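Local coordinates for protein proliferating cell nuclear antigen (Entamoeba histolytica, PDB 3P91) that probably encircles DNA as a trimeric sliding ring and raises the processivity of DNA polymerase delta during replication, at residues A[14-19]-A[222-227]. Numbering follows the deposited sequence.
Sequences AALFKR and APLADN
Leu224 CD2 reaches Arg19 CB at 3.9 Å and Leu16 CD2 at 4.3 Å, and these two approaches form the leucine-centred part of the contact between 14-19 and 222-227. One methyl thus serves both helix residues, which lie three positions apart and so about one turn from each other. Leu224 does not aim its CB straight at the helix; its CG stands beside the backbone N (chi1 -83°), and while CD1 continues the chain away from CA, CD2, the other branch, is the methyl that turns to the helix. The nearest CA atoms across the two segments, those of Arg19 and Leu224, are 6.2 Å apart.

The second group of contacts involves the aliphatic stem of Arg19 and Pro223. Arg19 CG lies 4.3 Å from Pro223 CB, while Arg19 CD passes the carbonyl oxygen Pro223 O at 3.8 Å. The guanidinium meets that oxygen obliquely, with Arg19 NE still 4.1 Å from Pro223 O, and no hydrogen bond joins the two segments. Extended from CG to NE, the arginine runs back along its own helix and lays one guanidinium face over Ala15 CB, 3.8 Å from the plane. With 182 Å² buried over both sides, the interface is small and held by van der Waals contact.

In the fold, the contact joins the two PCNA domains of one subunit, between helix 14-25 and the turn linking helix 212-218 to strand 227-232. Arg19 and Pro223 lie on its solvent-exposed side, whereas Leu16 touches Cys247 and Leu224 touches Leu249, both of strand 247-253; Phe17 packs against Leu80 and Leu84 of helix 77-84.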
loop_
_atom_site.group_PDB
_atom_site.type_symbol
_atom_site.label_atom_id
_atom_site.label_comp_id
_atom_site.label_asym_id
_atom_site.label_seq_id
_atom_site.Cartn_x
_atom_site.Cartn_y
_atom_site.Cartn_z
ATOM N N ALA A 14 -2.392 -15.276 -20.969
ATOM C CA ALA A 14 -1.257 -14.399 -20.702
ATOM C C ALA A 14 -0.806 -14.471 -19.241
ATOM O O ALA A 14 0.378 -14.306 -18.937
ATOM C CB ALA A 14 -1.584 -12.963 -21.097
ATOM N N ALA A 15 -1.755 -14.720 -18.345
ATOM C CA ALA A 15 -1.461 -14.858 -16.923
ATOM C C ALA A 15 -0.367 -15.890 -16.675
ATOM O O ALA A 15 0.503 -15.691 -15.829
ATOM C CB ALA A 15 -2.717 -15.232 -16.165
ATOM N N LEU A 16 -0.414 -16.988 -17.420
ATOM C CA LEU A 16 0.537 -18.084 -17.252
ATOM C C LEU A 16 1.996 -17.629 -17.333
ATOM O O LEU A 16 2.801 -17.954 -16.464
ATOM C CB LEU A 16 0.258 -19.188 -18.283
ATOM C CG LEU A 16 0.904 -20.577 -18.163
ATOM C CD1 LEU A 16 2.276 -20.632 -18.807
ATOM C CD2 LEU A 16 0.967 -21.006 -16.708
ATOM N N PHE A 17 2.337 -16.875 -18.369
ATOM C CA PHE A 17 3.723 -16.474 -18.570
ATOM C C PHE A 17 4.164 -15.350 -17.633
ATOM O O PHE A 17 5.330 -15.264 -17.257
ATOM C CB PHE A 17 3.948 -16.076 -20.022
ATOM C CG PHE A 17 5.395 -15.953 -20.400
ATOM C CD1 PHE A 17 6.257 -17.024 -20.242
ATOM C CD2 PHE A 17 5.887 -14.775 -20.933
ATOM C CE1 PHE A 17 7.589 -16.918 -20.599
ATOM C CE2 PHE A 17 7.215 -14.663 -21.293
ATOM C CZ PHE A 17 8.069 -15.739 -21.124
ATOM N N LYS A 18 3.228 -14.485 -17.266
ATOM C CA LYS A 18 3.489 -13.454 -16.271
ATOM C C LYS A 18 3.791 -14.081 -14.922
ATOM O O LYS A 18 4.725 -13.681 -14.233
ATOM C CB LYS A 18 2.286 -12.522 -16.150
ATOM C CG LYS A 18 1.958 -11.783 -17.439
ATOM C CD LYS A 18 0.709 -10.920 -17.314
ATOM C CE LYS A 18 0.921 -9.782 -16.341
ATOM N NZ LYS A 18 -0.179 -8.802 -16.462
ATOM N N ARG A 19 2.991 -15.068 -14.550
ATOM C CA ARG A 19 3.188 -15.787 -13.298
ATOM C C ARG A 19 4.484 -16.587 -13.294
ATOM O O ARG A 19 5.192 -16.640 -12.294
ATOM C CB ARG A 19 2.002 -16.704 -13.047
ATOM C CG ARG A 19 0.752 -15.929 -12.814
ATOM C CD ARG A 19 -0.471 -16.802 -12.833
ATOM N NE ARG A 19 -1.626 -16.015 -12.415
ATOM C CZ ARG A 19 -2.888 -16.414 -12.517
ATOM N NH1 ARG A 19 -3.166 -17.605 -13.035
ATOM N NH2 ARG A 19 -3.869 -15.615 -12.107
ATOM N N ALA A 222 3.510 -19.692 -5.654
ATOM C CA ALA A 222 2.133 -20.116 -5.396
ATOM C C ALA A 222 1.136 -19.783 -6.510
ATOM O O ALA A 222 0.296 -20.606 -6.851
ATOM C CB ALA A 222 1.650 -19.553 -4.052
ATOM N N PRO A 223 1.217 -18.575 -7.076
ATOM C CA PRO A 223 0.291 -18.187 -8.147
ATOM C C PRO A 223 0.184 -19.195 -9.299
ATOM O O PRO A 223 -0.833 -19.225 -9.988
ATOM C CB PRO A 223 0.892 -16.875 -8.654
ATOM C CG PRO A 223 1.551 -16.296 -7.460
ATOM C CD PRO A 223 2.126 -17.473 -6.716
ATOM N N LEU A 224 1.205 -20.019 -9.493
ATOM C CA LEU A 224 1.211 -20.957 -10.609
ATOM C C LEU A 224 0.234 -22.103 -10.441
ATOM O O LEU A 224 -0.156 -22.740 -11.417
ATOM C CB LEU A 224 2.611 -21.527 -10.830
ATOM C CG LEU A 224 3.590 -20.689 -11.644
ATOM C CD1 LEU A 224 4.933 -21.371 -11.645
ATOM C CD2 LEU A 224 3.093 -20.497 -13.061
ATOM N N ALA A 225 -0.160 -22.373 -9.205
ATOM C CA ALA A 225 -0.895 -23.593 -8.925
ATOM C C ALA A 225 -1.597 -23.499 -7.596
ATOM O O ALA A 225 -1.046 -22.951 -6.650
ATOM C CB ALA A 225 0.054 -24.762 -8.919
ATOM N N ASP A 226 -2.805 -24.045 -7.521
ATOM C CA ASP A 226 -3.594 -23.992 -6.288
ATOM C C ASP A 226 -2.884 -24.650 -5.109
ATOM O O ASP A 226 -2.905 -24.132 -3.986
ATOM C CB ASP A 226 -4.965 -24.640 -6.495
ATOM C CG ASP A 226 -5.970 -23.690 -7.121
ATOM O OD1 ASP A 226 -6.078 -22.539 -6.641
ATOM O OD2 ASP A 226 -6.644 -24.093 -8.094
ATOM N N ASN A 227 -2.258 -25.788 -5.381
ATOM C CA ASN A 227 -1.513 -26.533 -4.379
ATOM C C ASN A 227 -0.011 -26.577 -4.673
ATOM O O ASN A 227 0.415 -26.402 -5.811
ATOM C CB ASN A 227 -2.065 -27.955 -4.274
ATOM C CG ASN A 227 -3.458 -27.998 -3.665
ATOM O OD1 ASN A 227 -3.734 -27.331 -2.672
ATOM N ND2 ASN A 227 -4.339 -28.789 -4.256
#